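Local coordinates for uncharacterized protein Rv2277c (Mycobacterium tuberculosis, PDB 5VUG), which is uncharacterised but probably hydrolyses phosphoric diesters, perhaps of the glycerophosphodiester type, with a TIM-barrel domain, at residues P11-H16 / A37-M42; T45-S50 / G70-K75; M247-K252 / A267-S272. All blocks are in the same frame, centred on the assembly; numbering follows the deposited sequence.

Contact 1 of 3, residues P11-H16 / A37-M42; sequences PMIVAH and AGVDGM
Asp40 and Ile13 grip each other twice, once through a side chain and once through the backbone. The amide of Ile13 points almost straight at the carboxylate, its N 2.9 Å from Asp40 OD2 with 175° at the hydrogen, and the oxygen receives it on the anti lone pair, away from OD1. In return Asp40 N donates to Ile13 O at 2.8 Å, while Gly41 N adds a weak bond to the same oxygen. With CG anti to the carbonyl carbon (chi1 -54°), the Asp40 carboxylate is held at the edge of strand 12-16, near its start, and accepts the amide as a strand carbonyl would. A water donating to both Asp40 OD2 and Pro11 O extends this polar patch. Further along, regular parallel pairing takes over: Ala15 N bonds to Gly41 O at 3.0 Å, and Val14 CA brings its hydrogen to the same oxygen. Near the strand's start the side chains of Met12 and Asp40 cross, CB to CB at 3.8 Å. Val14 CG1 lies 3.8 Å from Gly41 O, with CG2 near Gly41 CA, on the face where Gly41 carries no side chain. On the other face the methyl of Ala15 touches Met42 SE at 4.0 Å; Val39 CG1 is a further neighbour of that methyl. The pair closes a beta-alpha-beta crossover of the barrel, helix 28-36 ending in a Schellman motif at Gly38; that helix covers Ala15 and Met42, helix 273-277 packs on Ile13 and Val39, and strand 267-270 continues the sheet beyond strand 12-16.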
loop_
_atom_site.group_PDB
_atom_site.type_symbol
_atom_site.label_atom_id
_atom_site.label_comp_id
_atom_site.label_asym_id
_atom_site.label_seq_id
_atom_site.Cartn_x
_atom_site.Cartn_y
_atom_site.Cartn_z
ATOM N N PRO A 11 19.635 -0.146 -20.680
ATOM C CA PRO A 11 19.937 -0.550 -19.299
ATOM C C PRO A 11 21.022 -1.618 -19.278
ATOM O O PRO A 11 21.129 -2.441 -20.190
ATOM C CB PRO A 11 18.600 -1.115 -18.797
ATOM C CG PRO A 11 17.560 -0.487 -19.700
ATOM C CD PRO A 11 18.223 -0.357 -21.037
HETATM N N MSE A 12 21.844 -1.592 -18.230
HETATM C CA MSE A 12 22.789 -2.678 -17.986
HETATM C C MSE A 12 22.046 -3.993 -17.811
HETATM O O MSE A 12 21.038 -4.049 -17.095
HETATM C CB MSE A 12 23.588 -2.422 -16.706
HETATM C CG MSE A 12 24.631 -1.329 -16.813
HETATM SE SE MSE A 12 25.142 -0.781 -15.019
HETATM C CE MSE A 12 25.634 -2.538 -14.297
ATOM N N ILE A 13 22.555 -5.059 -18.422
ATOM C CA ILE A 13 22.009 -6.397 -18.210
ATOM C C ILE A 13 22.775 -7.048 -17.066
ATOM O O ILE A 13 23.982 -7.300 -17.184
ATOM C CB ILE A 13 22.105 -7.253 -19.481
ATOM C CG1 ILE A 13 21.416 -6.556 -20.663
ATOM C CG2 ILE A 13 21.519 -8.644 -19.218
ATOM C CD1 ILE A 13 19.956 -6.241 -20.435
ATOM N N VAL A 14 22.080 -7.345 -15.969
ATOM C CA VAL A 14 22.709 -7.921 -14.775
ATOM C C VAL A 14 22.203 -9.350 -14.599
ATOM O O VAL A 14 20.991 -9.575 -14.523
ATOM C CB VAL A 14 22.447 -7.067 -13.521
ATOM C CG1 VAL A 14 23.099 -7.697 -12.288
ATOM C CG2 VAL A 14 22.958 -5.640 -13.718
ATOM N N ALA A 15 23.122 -10.315 -14.532
ATOM C CA ALA A 15 22.747 -11.731 -14.448
ATOM C C ALA A 15 22.327 -12.081 -13.022
ATOM O O ALA A 15 23.162 -12.104 -12.108
ATOM C CB ALA A 15 23.899 -12.622 -14.902
ATOM N N HIS A 16 21.045 -12.400 -12.840
ATOM C CA HIS A 16 20.505 -12.682 -11.512
ATOM C C HIS A 16 20.965 -14.053 -11.022
ATOM O O HIS A 16 20.615 -15.078 -11.617
ATOM C CB HIS A 16 18.983 -12.649 -11.578
ATOM C CG HIS A 16 18.318 -12.804 -10.249
ATOM N ND1 HIS A 16 17.179 -13.558 -10.075
ATOM C CD2 HIS A 16 18.625 -12.298 -9.031
ATOM C CE1 HIS A 16 16.815 -13.520 -8.804
ATOM N NE2 HIS A 16 17.672 -12.758 -8.148
ATOM N N ALA A 37 27.802 -14.356 -22.520
ATOM C CA ALA A 37 26.549 -13.849 -23.067
ATOM C C ALA A 37 26.461 -12.329 -23.055
ATOM O O ALA A 37 25.414 -11.782 -23.417
ATOM C CB ALA A 37 25.345 -14.453 -22.329
ATOM N N GLY A 38 27.514 -11.633 -22.638
ATOM C CA GLY A 38 27.564 -10.193 -22.782
ATOM C C GLY A 38 26.962 -9.385 -21.659
ATOM O O GLY A 38 26.698 -8.193 -21.858
ATOM N N VAL A 39 26.749 -9.974 -20.481
ATOM C CA VAL A 39 26.142 -9.200 -19.396
ATOM C C VAL A 39 27.074 -8.073 -18.952
ATOM O O VAL A 39 28.300 -8.118 -19.128
ATOM C CB VAL A 39 25.726 -10.085 -18.210
ATOM C CG1 VAL A 39 24.826 -11.223 -18.694
ATOM C CG2 VAL A 39 26.957 -10.583 -17.449
ATOM N N ASP A 40 26.468 -7.038 -18.362
ATOM C CA ASP A 40 27.169 -5.863 -17.859
ATOM C C ASP A 40 27.360 -5.884 -16.349
ATOM O O ASP A 40 28.059 -5.017 -15.811
ATOM C CB ASP A 40 26.368 -4.604 -18.215
ATOM C CG ASP A 40 26.059 -4.517 -19.693
ATOM O OD1 ASP A 40 27.008 -4.323 -20.482
ATOM O OD2 ASP A 40 24.876 -4.679 -20.067
ATOM N N GLY A 41 26.735 -6.817 -15.653
ATOM C CA GLY A 41 26.892 -6.909 -14.214
ATOM C C GLY A 41 26.548 -8.312 -13.782
ATOM O O GLY A 41 25.865 -9.048 -14.505
HETATM N N MSE A 42 27.029 -8.674 -12.593
HETATM C CA MSE A 42 26.914 -10.027 -12.060
HETATM C C MSE A 42 26.326 -9.956 -10.648
HETATM O O MSE A 42 26.933 -9.380 -9.741
HETATM C CB MSE A 42 28.302 -10.688 -12.040
HETATM C CG MSE A 42 28.312 -12.189 -11.776
HETATM SE SE MSE A 42 27.560 -13.206 -13.277
HETATM C CE MSE A 42 28.816 -12.716 -14.684
HETATM O O HOH W 1 23.448 -2.810 -21.712
#

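Contact 2 of 3, residues T45-S50 / G70-K75; sequences TVQVSS and GPVNSK
Gln47 meets Val72 with its CB and again with its amide group. Its CB starts the contact 3.9 Å from Val72 CG1; CG, anti to the carbonyl carbon (chi1 -61°), then carries the chain on to the amide group, where CD lies 3.8 Å from Val72 CG2. At the tip, OE1 comes 3.6 Å from that same methyl and accepts a bond from a water, which in turn accepts from Val72 N, so the oxygen is tied to the backbone of the segment it packs against. The other tip atom, NE2, also lies against Val72 CG2 and donates to the carbonyl oxygens of Tyr57 and Pro59, which fixes the rotation of the amide and leaves its oxygen turned to the water. Strand 41-48 is one of the parallel strands of the TIM barrel, and residues 70-75 belong to the excursion that follows it, a loop that returns to the strand end before helix 77-80. Residues 72-74 form a short 3-10 turn in which Pro71 O accepts from both Ser74 N and Ser74 OG, the hydroxyl bond being 2.7 Å long. The turn presents Val72 CG1 to Val48 O at 3.5 Å, and CB of Asn73 approaches that carbonyl oxygen too. Beyond the strand, Ser50 N donates to Lys75 O at 2.8 Å, nearly straight at 169°. CB of Ser50 rests 3.3 Å from Asn73 O, and Ser50 OG shares a water with Ser74 O, the bond to Ser74 being weak.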
loop_
_atom_site.group_PDB
_atom_site.type_symbol
_atom_site.label_atom_id
_atom_site.label_comp_id
_atom_site.label_asym_id
_atom_site.label_seq_id
_atom_site.Cartn_x
_atom_site.Cartn_y
_atom_site.Cartn_z
ATOM N N THR A 45 24.657 -14.387 -4.794
ATOM C CA THR A 45 24.145 -14.491 -3.429
ATOM C C THR A 45 25.226 -15.109 -2.553
ATOM O O THR A 45 25.766 -16.163 -2.896
ATOM C CB THR A 45 22.890 -15.369 -3.349
ATOM O OG1 THR A 45 22.093 -15.209 -4.526
ATOM C CG2 THR A 45 22.085 -14.978 -2.121
ATOM N N VAL A 46 25.529 -14.470 -1.419
ATOM C CA VAL A 46 26.706 -14.810 -0.620
ATOM C C VAL A 46 26.287 -15.249 0.784
ATOM O O VAL A 46 25.467 -14.589 1.436
ATOM C CB VAL A 46 27.706 -13.641 -0.556
ATOM C CG1 VAL A 46 29.023 -14.114 0.047
ATOM C CG2 VAL A 46 27.917 -13.044 -1.956
ATOM N N GLN A 47 26.842 -16.376 1.232
ATOM C CA GLN A 47 26.738 -16.862 2.609
ATOM C C GLN A 47 28.145 -17.224 3.076
ATOM O O GLN A 47 29.110 -17.107 2.319
ATOM C CB GLN A 47 25.723 -18.016 2.731
ATOM C CG GLN A 47 24.299 -17.597 2.331
ATOM C CD GLN A 47 23.261 -18.652 2.667
ATOM O OE1 GLN A 47 23.136 -19.061 3.823
ATOM N NE2 GLN A 47 22.508 -19.095 1.664
ATOM N N VAL A 48 28.301 -17.617 4.336
ATOM C CA VAL A 48 29.627 -17.883 4.882
ATOM C C VAL A 48 29.692 -19.284 5.489
ATOM O O VAL A 48 28.757 -19.738 6.164
ATOM C CB VAL A 48 30.091 -16.779 5.867
ATOM C CG1 VAL A 48 29.191 -16.702 7.117
ATOM C CG2 VAL A 48 31.547 -16.978 6.256
ATOM N N SER A 49 30.795 -19.978 5.226
ATOM C CA SER A 49 31.025 -21.304 5.778
ATOM C C SER A 49 31.227 -21.236 7.295
ATOM O O SER A 49 31.452 -20.167 7.880
ATOM C CB SER A 49 32.279 -21.908 5.150
ATOM O OG SER A 49 33.442 -21.233 5.617
ATOM N N SER A 50 31.176 -22.409 7.938
ATOM C CA SER A 50 31.439 -22.458 9.376
ATOM C C SER A 50 32.829 -21.935 9.713
ATOM O O SER A 50 33.034 -21.393 10.808
ATOM C CB SER A 50 31.280 -23.883 9.906
ATOM O OG SER A 50 32.342 -24.712 9.456
ATOM N N GLY A 70 21.409 -29.006 5.306
ATOM C CA GLY A 70 21.746 -28.173 6.442
ATOM C C GLY A 70 22.087 -26.760 6.015
ATOM O O GLY A 70 22.225 -26.477 4.824
ATOM N N PRO A 71 22.224 -25.841 6.968
ATOM C CA PRO A 71 22.583 -24.464 6.611
ATOM C C PRO A 71 24.030 -24.384 6.138
ATOM O O PRO A 71 24.869 -25.221 6.475
ATOM C CB PRO A 71 22.385 -23.693 7.921
ATOM C CG PRO A 71 22.534 -24.724 8.993
ATOM C CD PRO A 71 22.076 -26.027 8.423
ATOM N N VAL A 72 24.313 -23.354 5.333
ATOM C CA VAL A 72 25.673 -23.150 4.836
ATOM C C VAL A 72 26.686 -23.108 5.974
ATOM O O VAL A 72 27.767 -23.706 5.886
ATOM C CB VAL A 72 25.739 -21.877 3.976
ATOM C CG1 VAL A 72 27.184 -21.575 3.583
ATOM C CG2 VAL A 72 24.872 -22.053 2.751
ATOM N N ASN A 73 26.365 -22.393 7.055
ATOM C CA ASN A 73 27.323 -22.266 8.150
ATOM C C ASN A 73 27.412 -23.510 9.027
ATOM O O ASN A 73 28.059 -23.463 10.084
ATOM C CB ASN A 73 27.084 -20.992 8.977
ATOM C CG ASN A 73 25.744 -20.978 9.686
ATOM O OD1 ASN A 73 25.057 -21.999 9.792
ATOM N ND2 ASN A 73 25.375 -19.809 10.205
ATOM N N SER A 74 26.780 -24.611 8.633
ATOM C CA SER A 74 26.978 -25.873 9.337
ATOM C C SER A 74 28.104 -26.705 8.738
ATOM O O SER A 74 28.388 -27.796 9.250
ATOM C CB SER A 74 25.681 -26.692 9.395
ATOM O OG SER A 74 25.375 -27.280 8.135
ATOM N N LYS A 75 28.747 -26.214 7.674
ATOM C CA LYS A 75 29.795 -26.943 6.977
ATOM C C LYS A 75 31.007 -26.047 6.763
ATOM O O LYS A 75 30.881 -24.831 6.608
ATOM C CB LYS A 75 29.308 -27.464 5.612
ATOM C CG LYS A 75 28.102 -28.407 5.691
ATOM C CD LYS A 75 27.936 -29.187 4.394
ATOM C CE LYS A 75 26.685 -30.073 4.418
ATOM N NZ LYS A 75 26.681 -31.088 5.517
HETATM O O HOH W 2 22.339 -21.333 4.967
HETATM O O HOH W 3 31.331 -27.090 10.307
#

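Contact 3 of 3, residues M247-K252 / A267-S272; sequences MGFAVK and AVLVDS
Leu269, with CG trans to its own amide nitrogen (chi1 -171°), sends CD2 toward the ring of Phe249, where it comes obliquely to 3.5 Å from Phe249 CD1. Met247 is extended through its first two torsions and bends at the third, which puts SE 4.0 Å from Leu269 CB and in the plane of the Phe249 ring, at its edge, while Met247 CG rests 3.8 Å from the methyl of Ala267. These side chains belong to a parallel strand pair, Met247 and Ala267 on the same face. Gly248 N donates to Ala267 O at 3.0 Å, and Leu269 N donates to Gly248 O at 2.9 Å. Ala250 then turns with positive phi, so the next backbone link skips to Val251 N, which donates to Leu269 O. Past this turn the Val251 side chain faces the partner strand and crosses that of Val268 at about a right angle, Val251 CG2 lying 3.7 Å from Val268 CB. A water accepting from Asp271 N and donating to Val251 O links the two segments. The two strands, linked through helix 254-263, form a beta-alpha-beta unit of the barrel: strand 201-205 flanks it beyond Met247 and Phe249, strand 12-16 beyond Val268 and Leu269, and the helix covers Val268 and Val251.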
loop_
_atom_site.group_PDB
_atom_site.type_symbol
_atom_site.label_atom_id
_atom_site.label_comp_id
_atom_site.label_asym_id
_atom_site.label_seq_id
_atom_site.Cartn_x
_atom_site.Cartn_y
_atom_site.Cartn_z
HETATM N N MSE A 247 17.959 -0.032 -10.367
HETATM C CA MSE A 247 17.828 -1.328 -11.028
HETATM C C MSE A 247 16.425 -1.888 -10.891
HETATM O O MSE A 247 15.831 -1.861 -9.799
HETATM C CB MSE A 247 18.829 -2.328 -10.437
HETATM C CG MSE A 247 18.817 -3.707 -11.137
HETATM SE SE MSE A 247 20.107 -4.951 -10.340
HETATM C CE MSE A 247 21.667 -3.803 -10.301
ATOM N N GLY A 248 15.886 -2.394 -11.999
ATOM C CA GLY A 248 14.627 -3.114 -11.946
ATOM C C GLY A 248 14.872 -4.580 -11.657
ATOM O O GLY A 248 15.663 -5.217 -12.360
ATOM N N PHE A 249 14.247 -5.119 -10.612
ATOM C CA PHE A 249 14.383 -6.536 -10.299
ATOM C C PHE A 249 13.315 -7.334 -11.051
ATOM O O PHE A 249 12.269 -6.809 -11.444
ATOM C CB PHE A 249 14.188 -6.787 -8.797
ATOM C CG PHE A 249 15.225 -6.134 -7.904
ATOM C CD1 PHE A 249 16.469 -5.747 -8.393
ATOM C CD2 PHE A 249 14.961 -5.962 -6.548
ATOM C CE1 PHE A 249 17.424 -5.179 -7.545
ATOM C CE2 PHE A 249 15.899 -5.385 -5.700
ATOM C CZ PHE A 249 17.134 -5.000 -6.202
ATOM N N ALA A 250 13.582 -8.630 -11.222
ATOM C CA ALA A 250 12.608 -9.568 -11.793
ATOM C C ALA A 250 12.127 -9.120 -13.177
ATOM O O ALA A 250 10.928 -9.074 -13.463
ATOM C CB ALA A 250 11.441 -9.819 -10.832
ATOM N N VAL A 251 13.081 -8.768 -14.034
ATOM C CA VAL A 251 12.797 -8.372 -15.410
ATOM C C VAL A 251 12.821 -9.651 -16.243
ATOM O O VAL A 251 13.882 -10.248 -16.453
ATOM C CB VAL A 251 13.814 -7.339 -15.907
ATOM C CG1 VAL A 251 13.591 -7.003 -17.396
ATOM C CG2 VAL A 251 13.747 -6.068 -15.024
ATOM N N LYS A 252 11.643 -10.093 -16.680
ATOM C CA LYS A 252 11.456 -11.402 -17.309
ATOM C C LYS A 252 11.037 -11.332 -18.766
ATOM O O LYS A 252 11.560 -12.090 -19.586
ATOM C CB LYS A 252 10.400 -12.218 -16.548
ATOM C CG LYS A 252 10.653 -12.344 -15.053
ATOM C CD LYS A 252 9.547 -13.134 -14.368
ATOM C CE LYS A 252 9.350 -12.647 -12.946
ATOM N NZ LYS A 252 8.983 -11.198 -12.960
ATOM N N ALA A 267 19.741 -0.352 -14.897
ATOM C CA ALA A 267 20.038 -1.774 -14.978
ATOM C C ALA A 267 18.750 -2.573 -14.858
ATOM O O ALA A 267 17.761 -2.114 -14.268
ATOM C CB ALA A 267 20.992 -2.186 -13.844
ATOM N N VAL A 268 18.779 -3.784 -15.425
ATOM C CA VAL A 268 17.719 -4.773 -15.264
ATOM C C VAL A 268 18.326 -6.089 -14.798
ATOM O O VAL A 268 19.399 -6.495 -15.265
ATOM C CB VAL A 268 16.903 -4.987 -16.558
ATOM C CG1 VAL A 268 16.115 -3.736 -16.901
ATOM C CG2 VAL A 268 17.806 -5.394 -17.736
ATOM N N LEU A 269 17.637 -6.753 -13.873
ATOM C CA LEU A 269 18.119 -7.988 -13.257
ATOM C C LEU A 269 17.381 -9.158 -13.904
ATOM O O LEU A 269 16.165 -9.291 -13.740
ATOM C CB LEU A 269 17.857 -7.928 -11.752
ATOM C CG LEU A 269 18.457 -9.001 -10.844
ATOM C CD1 LEU A 269 19.963 -9.135 -11.057
ATOM C CD2 LEU A 269 18.175 -8.652 -9.379
ATOM N N VAL A 270 18.115 -10.004 -14.640
ATOM C CA VAL A 270 17.526 -11.002 -15.533
ATOM C C VAL A 270 17.955 -12.421 -15.155
ATOM O O VAL A 270 19.127 -12.677 -14.853
ATOM C CB VAL A 270 17.835 -10.706 -17.020
ATOM C CG1 VAL A 270 17.390 -9.289 -17.388
ATOM C CG2 VAL A 270 19.323 -10.922 -17.346
ATOM N N ASP A 271 16.997 -13.357 -15.204
ATOM C CA ASP A 271 17.307 -14.760 -14.950
ATOM C C ASP A 271 17.968 -15.436 -16.141
ATOM O O ASP A 271 18.637 -16.460 -15.962
ATOM C CB ASP A 271 16.045 -15.551 -14.593
ATOM C CG ASP A 271 15.509 -15.223 -13.207
ATOM O OD1 ASP A 271 16.036 -14.306 -12.552
ATOM O OD2 ASP A 271 14.560 -15.907 -12.763
ATOM N N SER A 272 17.787 -14.910 -17.350
ATOM C CA SER A 272 18.346 -15.536 -18.549
ATOM C C SER A 272 19.157 -14.534 -19.351
ATOM O O SER A 272 18.617 -13.847 -20.231
ATOM C CB SER A 272 17.251 -16.143 -19.422
ATOM O OG SER A 272 17.808 -16.713 -20.593
HETATM O O HOH W 4 14.252 -12.759 -15.537
#

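Contacts 1 and 3 are both buried pairings of parallel barrel strands, each closing a beta-alpha-beta unit, and they adjoin: strand 12-16 of contact 1 lies next to strand 267-270 of contact 3, probably hydrogen-bonded through Met12 O with Val268 N and His16 N with Val270 O. Contact 2, partly buried and centred about 26 Å from the centre of either, holds the far end of strand 41-48, whose start belongs to contact 1. The chemistry follows the place: contact 3 is mainly apolar packing around backbone bonds, contact 1 adds a carboxylate at the strand's start, and contact 2 combines one direct backbone bond and water bridges with the packing of Val72 on Gln47.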